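Local coordinates for LPXTG cell wall surface protein (Streptococcus gordonii, PDB 4IGB), which is a peptidoglycan-anchored cell wall surface protein, probably an adhesin, of which this chain holds the N1 and N2 domains of the N-terminal region, at residues Asp84-Asn89 with Lys114-Tyr119; Thr313-Phe318 with Asp389-Tyr394; Asp411-Leu416 with Ser425-Thr430. All blocks are in the same frame, centred on the assembly; numbering follows the deposited sequence.

Contact 1 (Asp84-Asn89 with Lys114-Tyr119)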
loop_
_atom_site.group_PDB
_atom_site.type_symbol
_atom_site.label_atom_id
_atom_site.label_comp_id
_atom_site.label_asym_id
_atom_site.label_seq_id
_atom_site.Cartn_x
_atom_site.Cartn_y
_atom_site.Cartn_z
ATOM N N ASP C 84 10.808 28.233 13.929
ATOM C CA ASP C 84 10.024 27.257 13.180
ATOM C C ASP C 84 9.010 27.940 12.259
ATOM O O ASP C 84 8.336 28.895 12.653
ATOM C CB ASP C 84 9.322 26.284 14.130
ATOM C CG ASP C 84 10.301 25.532 15.027
ATOM O OD1 ASP C 84 11.527 25.572 14.764
ATOM O OD2 ASP C 84 9.838 24.892 15.996
ATOM N N GLN C 85 8.917 27.452 11.027
ATOM C CA GLN C 85 7.933 27.956 10.075
ATOM C C GLN C 85 7.055 26.815 9.563
ATOM O O GLN C 85 7.552 25.754 9.189
ATOM C CB GLN C 85 8.618 28.688 8.924
ATOM C CG GLN C 85 9.349 29.948 9.372
ATOM C CD GLN C 85 10.204 30.563 8.277
ATOM O OE1 GLN C 85 9.771 30.698 7.130
ATOM N NE2 GLN C 85 11.426 30.937 8.627
ATOM N N VAL C 86 5.748 27.048 9.568
ATOM C CA VAL C 86 4.766 26.039 9.206
ATOM C C VAL C 86 4.157 26.342 7.842
ATOM O O VAL C 86 3.813 27.480 7.533
ATOM C CB VAL C 86 3.627 25.983 10.247
ATOM C CG1 VAL C 86 2.587 24.943 9.846
ATOM C CG2 VAL C 86 4.184 25.686 11.632
ATOM N N PHE C 87 4.021 25.316 7.019
ATOM C CA PHE C 87 3.379 25.487 5.733
ATOM C C PHE C 87 2.192 24.531 5.639
ATOM O O PHE C 87 2.363 23.313 5.607
ATOM C CB PHE C 87 4.393 25.262 4.612
ATOM C CG PHE C 87 5.571 26.195 4.676
ATOM C CD1 PHE C 87 5.671 27.267 3.803
ATOM C CD2 PHE C 87 6.565 26.015 5.625
ATOM C CE1 PHE C 87 6.754 28.134 3.863
ATOM C CE2 PHE C 87 7.648 26.875 5.694
ATOM C CZ PHE C 87 7.743 27.935 4.815
ATOM N N GLU C 88 0.987 25.092 5.644
ATOM C CA GLU C 88 -0.231 24.300 5.528
ATOM C C GLU C 88 -0.515 23.979 4.067
ATOM O O GLU C 88 -0.327 24.819 3.197
ATOM C CB GLU C 88 -1.415 25.056 6.136
ATOM C CG GLU C 88 -1.252 25.389 7.609
ATOM C CD GLU C 88 -1.364 24.166 8.498
ATOM O OE1 GLU C 88 -1.672 23.080 7.964
ATOM O OE2 GLU C 88 -1.153 24.292 9.728
ATOM N N ASN C 89 -0.948 22.749 3.805
ATOM C CA ASN C 89 -1.387 22.339 2.474
ATOM C C ASN C 89 -0.583 22.910 1.311
ATOM O O ASN C 89 -1.164 23.475 0.384
ATOM C CB ASN C 89 -2.856 22.711 2.287
ATOM C CG ASN C 89 -3.766 21.960 3.229
ATOM O OD1 ASN C 89 -4.403 22.553 4.099
ATOM N ND2 ASN C 89 -3.832 20.642 3.062
ATOM N N LYS C 114 0.667 19.170 5.586
ATOM C CA LYS C 114 1.424 20.180 6.296
ATOM C C LYS C 114 2.887 19.826 6.178
ATOM O O LYS C 114 3.245 18.648 6.160
ATOM C CB LYS C 114 1.025 20.209 7.772
ATOM C CG LYS C 114 1.667 21.332 8.568
ATOM C CD LYS C 114 1.646 21.046 10.071
ATOM C CE LYS C 114 0.248 21.118 10.661
ATOM N NZ LYS C 114 0.236 20.719 12.101
ATOM N N VAL C 115 3.729 20.844 6.061
ATOM C CA VAL C 115 5.163 20.646 6.195
ATOM C C VAL C 115 5.706 21.663 7.169
ATOM O O VAL C 115 5.531 22.873 6.984
ATOM C CB VAL C 115 5.917 20.778 4.873
ATOM C CG1 VAL C 115 7.418 20.773 5.150
ATOM C CG2 VAL C 115 5.557 19.639 3.946
ATOM N N THR C 116 6.359 21.165 8.214
ATOM C CA THR C 116 6.864 22.020 9.268
ATOM C C THR C 116 8.389 22.072 9.226
ATOM O O THR C 116 9.069 21.038 9.309
ATOM C CB THR C 116 6.364 21.550 10.649
ATOM O OG1 THR C 116 4.930 21.637 10.688
ATOM C CG2 THR C 116 6.955 22.410 11.756
ATOM N N LEU C 117 8.912 23.285 9.069
ATOM C CA LEU C 117 10.349 23.531 9.076
ATOM C C LEU C 117 10.802 23.930 10.475
ATOM O O LEU C 117 10.423 24.988 10.977
ATOM C CB LEU C 117 10.709 24.627 8.069
ATOM C CG LEU C 117 10.907 24.176 6.616
ATOM C CD1 LEU C 117 9.799 23.264 6.170
ATOM C CD2 LEU C 117 11.013 25.365 5.679
ATOM N N HIS C 118 11.595 23.066 11.104
ATOM C CA HIS C 118 12.095 23.289 12.459
ATOM C C HIS C 118 13.481 23.927 12.431
ATOM O O HIS C 118 14.452 23.292 12.010
ATOM C CB HIS C 118 12.189 21.964 13.217
ATOM C CG HIS C 118 10.864 21.396 13.625
ATOM N ND1 HIS C 118 10.163 20.501 12.844
ATOM C CD2 HIS C 118 10.119 21.591 14.735
ATOM C CE1 HIS C 118 9.044 20.168 13.461
ATOM N NE2 HIS C 118 8.992 20.817 14.608
ATOM N N TYR C 119 13.576 25.170 12.895
ATOM C CA TYR C 119 14.849 25.881 12.887
ATOM C C TYR C 119 15.863 25.195 13.797
ATOM O O TYR C 119 15.587 24.938 14.965
ATOM C CB TYR C 119 14.662 27.344 13.296
ATOM C CG TYR C 119 15.914 28.174 13.149
ATOM C CD1 TYR C 119 16.544 28.285 11.921
ATOM C CD2 TYR C 119 16.464 28.849 14.232
ATOM C CE1 TYR C 119 17.688 29.035 11.769
ATOM C CE2 TYR C 119 17.621 29.613 14.088
ATOM C CZ TYR C 119 18.224 29.697 12.848
ATOM O OH TYR C 119 19.369 30.439 12.667
#
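Phe87 and Leu117 meet diagonally across two antiparallel strands, the ring set obliquely to the leucine branch with CE2 of Phe87 3.7 Å from CD2 of Leu117. With chi1 of Phe87 at -59°, CG lies beside the backbone N and anti to the carbonyl carbon, which carries CE2 to the leucine branch. One ring edge faces Val115 O in the ring plane, CD2 of Phe87 3.6 Å from that oxygen. Val115 and Leu117 share this buried face with Phe87, and Leu75 of strand 69-76 packs on all three; large apolar groups suit the space between the sheets. Gln85 also points this way, but its amide OE1 is held by the backbone N of Asp78.

The other face is more polar. Glu88 and Lys114 run side by side in the same direction, the lysine bent at chi3 (-70°). The carboxylate lies along its methylenes, OE2 of Glu88 3.6 Å from CE of Lys114, while OE2 to NZ is 4.5 Å, too long for a salt bridge. Val86 CG1 rests on CG of the same lysine at 3.9 Å.

At the far end Asp84 OD1 accepts the backbone N-H of Tyr119 at 2.8 Å, on the anti side of the carboxylate and somewhat out of its plane. OD2 of Asp84 comes 3.5 Å from CD2 of His118, carboxylate and imidazole planes 72° apart. The imidazole is stacked on Trp172 of strand 171-183, and Thr116 CG2 lies over one of its faces.

Four backbone hydrogen bonds pair Gln85 with Leu117 and Phe87 with Val115 in this hairpin of the N1 domain. Asp84 adds a fifth bond where the backbone pairing stops, so a carboxylate stands in for a peptide carbonyl, and its negative charge would probably strengthen the grip.

Contact 2 (Thr313-Phe318 with Asp389-Tyr394)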
loop_
_atom_site.group_PDB
_atom_site.type_symbol
_atom_site.label_atom_id
_atom_site.label_comp_id
_atom_site.label_asym_id
_atom_site.label_seq_id
_atom_site.Cartn_x
_atom_site.Cartn_y
_atom_site.Cartn_z
ATOM N N THR C 313 -23.351 -26.350 -12.637
ATOM C CA THR C 313 -22.342 -26.581 -11.623
ATOM C C THR C 313 -21.161 -25.650 -11.818
ATOM O O THR C 313 -20.623 -25.537 -12.918
ATOM C CB THR C 313 -21.849 -28.018 -11.685
ATOM O OG1 THR C 313 -22.970 -28.901 -11.576
ATOM C CG2 THR C 313 -20.857 -28.292 -10.565
ATOM N N TYR C 314 -20.764 -24.982 -10.744
ATOM C CA TYR C 314 -19.633 -24.072 -10.786
ATOM C C TYR C 314 -18.487 -24.673 -10.001
ATOM O O TYR C 314 -18.665 -25.118 -8.870
ATOM C CB TYR C 314 -19.999 -22.729 -10.167
ATOM C CG TYR C 314 -21.075 -21.953 -10.893
ATOM C CD1 TYR C 314 -20.758 -21.134 -11.965
ATOM C CD2 TYR C 314 -22.408 -22.022 -10.493
ATOM C CE1 TYR C 314 -21.730 -20.410 -12.628
ATOM C CE2 TYR C 314 -23.392 -21.293 -11.148
ATOM C CZ TYR C 314 -23.042 -20.491 -12.218
ATOM O OH TYR C 314 -23.995 -19.759 -12.878
ATOM N N LYS C 315 -17.307 -24.680 -10.603
ATOM C CA LYS C 315 -16.112 -25.159 -9.937
ATOM C C LYS C 315 -15.085 -24.034 -9.861
ATOM O O LYS C 315 -14.631 -23.520 -10.880
ATOM C CB LYS C 315 -15.540 -26.357 -10.688
ATOM C CG LYS C 315 -14.167 -26.786 -10.229
ATOM C CD LYS C 315 -13.831 -28.118 -10.840
ATOM C CE LYS C 315 -12.397 -28.510 -10.590
ATOM N NZ LYS C 315 -12.186 -29.933 -10.973
ATOM N N ALA C 316 -14.731 -23.658 -8.640
ATOM C CA ALA C 316 -13.868 -22.519 -8.404
ATOM C C ALA C 316 -12.599 -22.958 -7.703
ATOM O O ALA C 316 -12.643 -23.518 -6.612
ATOM C CB ALA C 316 -14.599 -21.470 -7.561
ATOM N N THR C 317 -11.466 -22.673 -8.324
ATOM C CA THR C 317 -10.181 -23.037 -7.771
ATOM C C THR C 317 -9.525 -21.789 -7.220
ATOM O O THR C 317 -9.343 -20.812 -7.938
ATOM C CB THR C 317 -9.285 -23.656 -8.846
ATOM O OG1 THR C 317 -9.962 -24.771 -9.435
ATOM C CG2 THR C 317 -7.961 -24.124 -8.238
ATOM N N PHE C 318 -9.202 -21.823 -5.933
ATOM C CA PHE C 318 -8.587 -20.692 -5.248
ATOM C C PHE C 318 -7.145 -21.052 -4.882
ATOM O O PHE C 318 -6.910 -22.001 -4.153
ATOM C CB PHE C 318 -9.374 -20.337 -3.970
ATOM C CG PHE C 318 -10.827 -19.990 -4.213
ATOM C CD1 PHE C 318 -11.209 -18.683 -4.489
ATOM C CD2 PHE C 318 -11.811 -20.972 -4.158
ATOM C CE1 PHE C 318 -12.536 -18.359 -4.721
ATOM C CE2 PHE C 318 -13.151 -20.658 -4.390
ATOM C CZ PHE C 318 -13.512 -19.350 -4.665
ATOM N N ASP C 389 -4.219 -25.572 -2.744
ATOM C CA ASP C 389 -5.404 -24.988 -3.369
ATOM C C ASP C 389 -6.687 -25.448 -2.677
ATOM O O ASP C 389 -6.765 -26.561 -2.159
ATOM C CB ASP C 389 -5.467 -25.361 -4.852
ATOM C CG ASP C 389 -4.367 -24.710 -5.668
ATOM O OD1 ASP C 389 -3.505 -24.028 -5.076
ATOM O OD2 ASP C 389 -4.367 -24.883 -6.907
ATOM N N ILE C 390 -7.685 -24.573 -2.670
ATOM C CA ILE C 390 -9.000 -24.905 -2.159
ATOM C C ILE C 390 -9.990 -24.865 -3.321
ATOM O O ILE C 390 -10.112 -23.854 -4.013
ATOM C CB ILE C 390 -9.418 -23.920 -1.071
ATOM C CG1 ILE C 390 -8.493 -24.081 0.142
ATOM C CG2 ILE C 390 -10.878 -24.129 -0.700
ATOM C CD1 ILE C 390 -8.630 -22.982 1.194
ATOM N N ILE C 391 -10.676 -25.977 -3.554
ATOM C CA ILE C 391 -11.553 -26.078 -4.701
ATOM C C ILE C 391 -12.991 -26.230 -4.242
ATOM O O ILE C 391 -13.341 -27.198 -3.576
ATOM C CB ILE C 391 -11.142 -27.254 -5.611
ATOM C CG1 ILE C 391 -9.704 -27.046 -6.096
ATOM C CG2 ILE C 391 -12.115 -27.392 -6.777
ATOM C CD1 ILE C 391 -9.130 -28.210 -6.866
ATOM N N ILE C 392 -13.818 -25.252 -4.582
ATOM C CA ILE C 392 -15.215 -25.281 -4.172
ATOM C C ILE C 392 -16.093 -25.580 -5.362
ATOM O O ILE C 392 -15.991 -24.924 -6.398
ATOM C CB ILE C 392 -15.664 -23.945 -3.544
ATOM C CG1 ILE C 392 -14.759 -23.567 -2.373
ATOM C CG2 ILE C 392 -17.120 -24.037 -3.072
ATOM C CD1 ILE C 392 -15.176 -22.287 -1.690
ATOM N N THR C 393 -16.957 -26.578 -5.209
ATOM C CA THR C 393 -17.865 -26.973 -6.271
ATOM C C THR C 393 -19.303 -26.709 -5.847
ATOM O O THR C 393 -19.788 -27.290 -4.885
ATOM C CB THR C 393 -17.666 -28.448 -6.634
ATOM O OG1 THR C 393 -16.338 -28.625 -7.155
ATOM C CG2 THR C 393 -18.678 -28.888 -7.679
ATOM N N TYR C 394 -19.965 -25.804 -6.562
ATOM C CA TYR C 394 -21.308 -25.371 -6.221
ATOM C C TYR C 394 -22.335 -26.024 -7.134
ATOM O O TYR C 394 -22.276 -25.866 -8.351
ATOM C CB TYR C 394 -21.441 -23.856 -6.392
ATOM C CG TYR C 394 -20.420 -23.007 -5.659
ATOM C CD1 TYR C 394 -20.674 -22.541 -4.373
ATOM C CD2 TYR C 394 -19.231 -22.630 -6.268
ATOM C CE1 TYR C 394 -19.776 -21.743 -3.713
ATOM C CE2 TYR C 394 -18.310 -21.824 -5.608
ATOM C CZ TYR C 394 -18.582 -21.390 -4.328
ATOM O OH TYR C 394 -17.672 -20.591 -3.657
#
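Phe318 and Ile392 are brought together by similar first torsions: chi1 is -58° in Phe318 and -55° in Ile392, so that CG of Phe318 and CG1 of Ile392 each lie beside their own backbone N. The isoleucine chain is extended beyond, and its CD1 reaches CE2 of Phe318 at 3.7 Å. The ring edge also faces Ile390 O, in the ring plane and 3.3 Å from CD2 of Phe318. Tyr394 turns its edge to Ala316, CE2 of Tyr394 standing 4.2 Å from CB of Ala316, where the small methyl meets the ring at its edge; Ile392 CG2 lies over one face of that ring.

On the other face beta-branched residues keep to extended strand geometry. Thr317 and Ile391 lie side by side, and Thr313 CG2 meets Thr393 CG2 at 3.7 Å. Lys315, fully extended, lays its CE on Ile391 CG2. Six backbone hydrogen bonds join Tyr314 with Tyr394, Ala316 with Ile392 and Phe318 with Ile390.

The pair lies inside the N2 sheet: strand 296-304 flanks 311-318, and strand 344-353 flanks 390-398. Across the core, strands 334-339 and 409-418 pack on the aromatic face, as in a beta sandwich.

Contact 3 (Asp411-Leu416 with Ser425-Thr430)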
loop_
_atom_site.group_PDB
_atom_site.type_symbol
_atom_site.label_atom_id
_atom_site.label_comp_id
_atom_site.label_asym_id
_atom_site.label_seq_id
_atom_site.Cartn_x
_atom_site.Cartn_y
_atom_site.Cartn_z
ATOM N N ASP C 411 -24.458 -15.170 -16.179
ATOM C CA ASP C 411 -23.081 -14.874 -15.808
ATOM C C ASP C 411 -22.809 -15.270 -14.370
ATOM O O ASP C 411 -23.729 -15.348 -13.545
ATOM C CB ASP C 411 -22.796 -13.382 -15.968
ATOM C CG ASP C 411 -22.820 -12.944 -17.410
ATOM O OD1 ASP C 411 -22.524 -13.789 -18.278
ATOM O OD2 ASP C 411 -23.138 -11.766 -17.672
ATOM N N ASN C 412 -21.537 -15.515 -14.078
ATOM C CA ASN C 412 -21.112 -15.800 -12.720
ATOM C C ASN C 412 -19.662 -15.388 -12.499
ATOM O O ASN C 412 -18.836 -15.493 -13.413
ATOM C CB ASN C 412 -21.278 -17.286 -12.402
ATOM C CG ASN C 412 -21.065 -17.589 -10.935
ATOM O OD1 ASN C 412 -20.113 -18.278 -10.557
ATOM N ND2 ASN C 412 -21.957 -17.071 -10.091
ATOM N N THR C 413 -19.381 -14.926 -11.284
ATOM C CA THR C 413 -18.037 -14.567 -10.826
ATOM C C THR C 413 -17.975 -14.888 -9.336
ATOM O O THR C 413 -18.976 -14.764 -8.636
ATOM C CB THR C 413 -17.780 -13.048 -10.981
ATOM O OG1 THR C 413 -17.862 -12.682 -12.361
ATOM C CG2 THR C 413 -16.404 -12.684 -10.455
ATOM N N VAL C 414 -16.818 -15.307 -8.842
ATOM C CA VAL C 414 -16.659 -15.546 -7.407
ATOM C C VAL C 414 -15.539 -14.652 -6.870
ATOM O O VAL C 414 -14.699 -14.198 -7.643
ATOM C CB VAL C 414 -16.399 -17.051 -7.114
ATOM C CG1 VAL C 414 -15.076 -17.518 -7.731
ATOM C CG2 VAL C 414 -16.401 -17.307 -5.638
ATOM N N THR C 415 -15.535 -14.365 -5.569
ATOM C CA THR C 415 -14.502 -13.498 -4.996
ATOM C C THR C 415 -13.830 -14.146 -3.791
ATOM O O THR C 415 -14.498 -14.651 -2.875
ATOM C CB THR C 415 -15.057 -12.114 -4.567
ATOM O OG1 THR C 415 -15.597 -11.441 -5.701
ATOM C CG2 THR C 415 -13.958 -11.232 -3.957
ATOM N N LEU C 416 -12.505 -14.115 -3.797
ATOM C CA LEU C 416 -11.694 -14.610 -2.691
ATOM C C LEU C 416 -11.332 -13.470 -1.765
ATOM O O LEU C 416 -10.902 -12.405 -2.213
ATOM C CB LEU C 416 -10.404 -15.253 -3.227
ATOM C CG LEU C 416 -9.298 -15.636 -2.235
ATOM C CD1 LEU C 416 -9.735 -16.739 -1.261
ATOM C CD2 LEU C 416 -8.025 -16.057 -3.008
ATOM N N SER C 425 -12.524 -13.829 -9.353
ATOM C CA SER C 425 -12.147 -14.861 -10.297
ATOM C C SER C 425 -12.357 -14.280 -11.686
ATOM O O SER C 425 -12.814 -13.153 -11.826
ATOM C CB SER C 425 -13.065 -16.075 -10.132
ATOM O OG SER C 425 -14.403 -15.741 -10.507
ATOM N N ASN C 426 -12.034 -15.048 -12.715
ATOM C CA ASN C 426 -12.484 -14.688 -14.045
ATOM C C ASN C 426 -14.007 -14.799 -14.049
ATOM O O ASN C 426 -14.589 -15.446 -13.177
ATOM C CB ASN C 426 -11.901 -15.646 -15.070
ATOM C CG ASN C 426 -12.317 -17.076 -14.820
ATOM O OD1 ASN C 426 -13.189 -17.614 -15.509
ATOM N ND2 ASN C 426 -11.707 -17.702 -13.825
ATOM N N GLN C 427 -14.653 -14.166 -15.016
ATOM C CA GLN C 427 -16.074 -14.373 -15.220
ATOM C C GLN C 427 -16.312 -15.672 -15.991
ATOM O O GLN C 427 -15.473 -16.085 -16.787
ATOM C CB GLN C 427 -16.677 -13.195 -15.985
ATOM C CG GLN C 427 -18.168 -13.308 -16.198
ATOM C CD GLN C 427 -18.545 -13.472 -17.657
ATOM O OE1 GLN C 427 -19.303 -12.664 -18.208
ATOM N NE2 GLN C 427 -18.027 -14.525 -18.293
ATOM N N VAL C 428 -17.450 -16.314 -15.741
ATOM C CA VAL C 428 -17.930 -17.394 -16.593
ATOM C C VAL C 428 -19.350 -17.086 -17.073
ATOM O O VAL C 428 -19.991 -16.162 -16.589
ATOM C CB VAL C 428 -17.923 -18.758 -15.883
ATOM C CG1 VAL C 428 -16.492 -19.222 -15.629
ATOM C CG2 VAL C 428 -18.754 -18.708 -14.590
ATOM N N SER C 429 -19.843 -17.852 -18.034
ATOM C CA SER C 429 -21.166 -17.566 -18.557
ATOM C C SER C 429 -21.832 -18.813 -19.098
ATOM O O SER C 429 -21.183 -19.662 -19.711
ATOM C CB SER C 429 -21.091 -16.502 -19.646
ATOM O OG SER C 429 -22.383 -16.005 -19.946
ATOM N N THR C 430 -23.134 -18.927 -18.858
ATOM C CA THR C 430 -23.900 -20.033 -19.416
ATOM C C THR C 430 -24.938 -19.450 -20.361
ATOM O O THR C 430 -25.790 -18.675 -19.953
ATOM C CB THR C 430 -24.551 -20.894 -18.325
ATOM O OG1 THR C 430 -23.531 -21.421 -17.468
ATOM C CG2 THR C 430 -25.326 -22.048 -18.940
#
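Asp411-Val414 and Ser425-Ser429 run antiparallel, their end-to-end directions 161° apart, with regular pairing at Asn412 and Val428 and an extra residue farther on. The irregularity resembles a beta bulge in the N2 beta sandwich, between strands 409-418 and 428-432: between the Asn412-Val428 and Val414-Ser425 pairs, Thr413 alone faces the two residues Asn426 and Gln427.

Asn412 and Val428 exchange two backbone hydrogen bonds. That from Val428 N to Asn412 O, 2.8 Å, is nearly straight, while the N-H of Asn412 approaches Val428 O from above the carbonyl plane. Their side chains share a face, CB of Asn412 3.6 Å from CG2 of Val428. In the asparagine CG is anti to the backbone N (chi1 -171°), which carries the amide to strand 334-339, where ND2 bonds to Gln338 OE1 and a buried amide is satisfied. A branched valine suits the neighbouring place, where it also touches Leu297 and Tyr314.

On the opposite face Ser429 OG donates to Asp411 OD1 at 2.8 Å, nearly in line with the C-O bond. A short hydroxyl beside a carboxylate makes a compact link where the strands come closest. Thr413 crosses Gln427 at about a right angle, its OG1 lying 3.8 Å from CB of Gln427.

Ser425 suits its place because its hydroxyl can both accept and donate. The chi1 of Ser425, 66°, sets OG between the backbone N and the carbonyl carbon. The backbone N of Ser425 donates to Val414 O, and OG takes the place of a strand carbonyl by accepting Val414 N at 3.0 Å while donating to Asn426 O at 2.7 Å. Packing here is tight: CG1 of Val414 lies 3.4 Å from CB of Ser425.

Overall arrangement
Along the chain the three contacts follow one another in series. Contact 1 belongs to the eight-stranded antiparallel sheet of the N1 domain; contacts 2 and 3 both lie in N2. The centre of contact 1 is about 55 Å from that of contact 2 and 51 Å from that of contact 3, across the chain's centre, so it lies toward the other end of an elongated molecule. Contacts 2 and 3 have centres only about 11 Å apart and touch: Tyr314 CE1 packs 3.2 Å from Asn412 CB, and Phe318 packs on Val414 and Leu416. Strand 311-318, paired with 390-398, thus lays its aromatic side chains on 409-418, and both contacts face one N2 core.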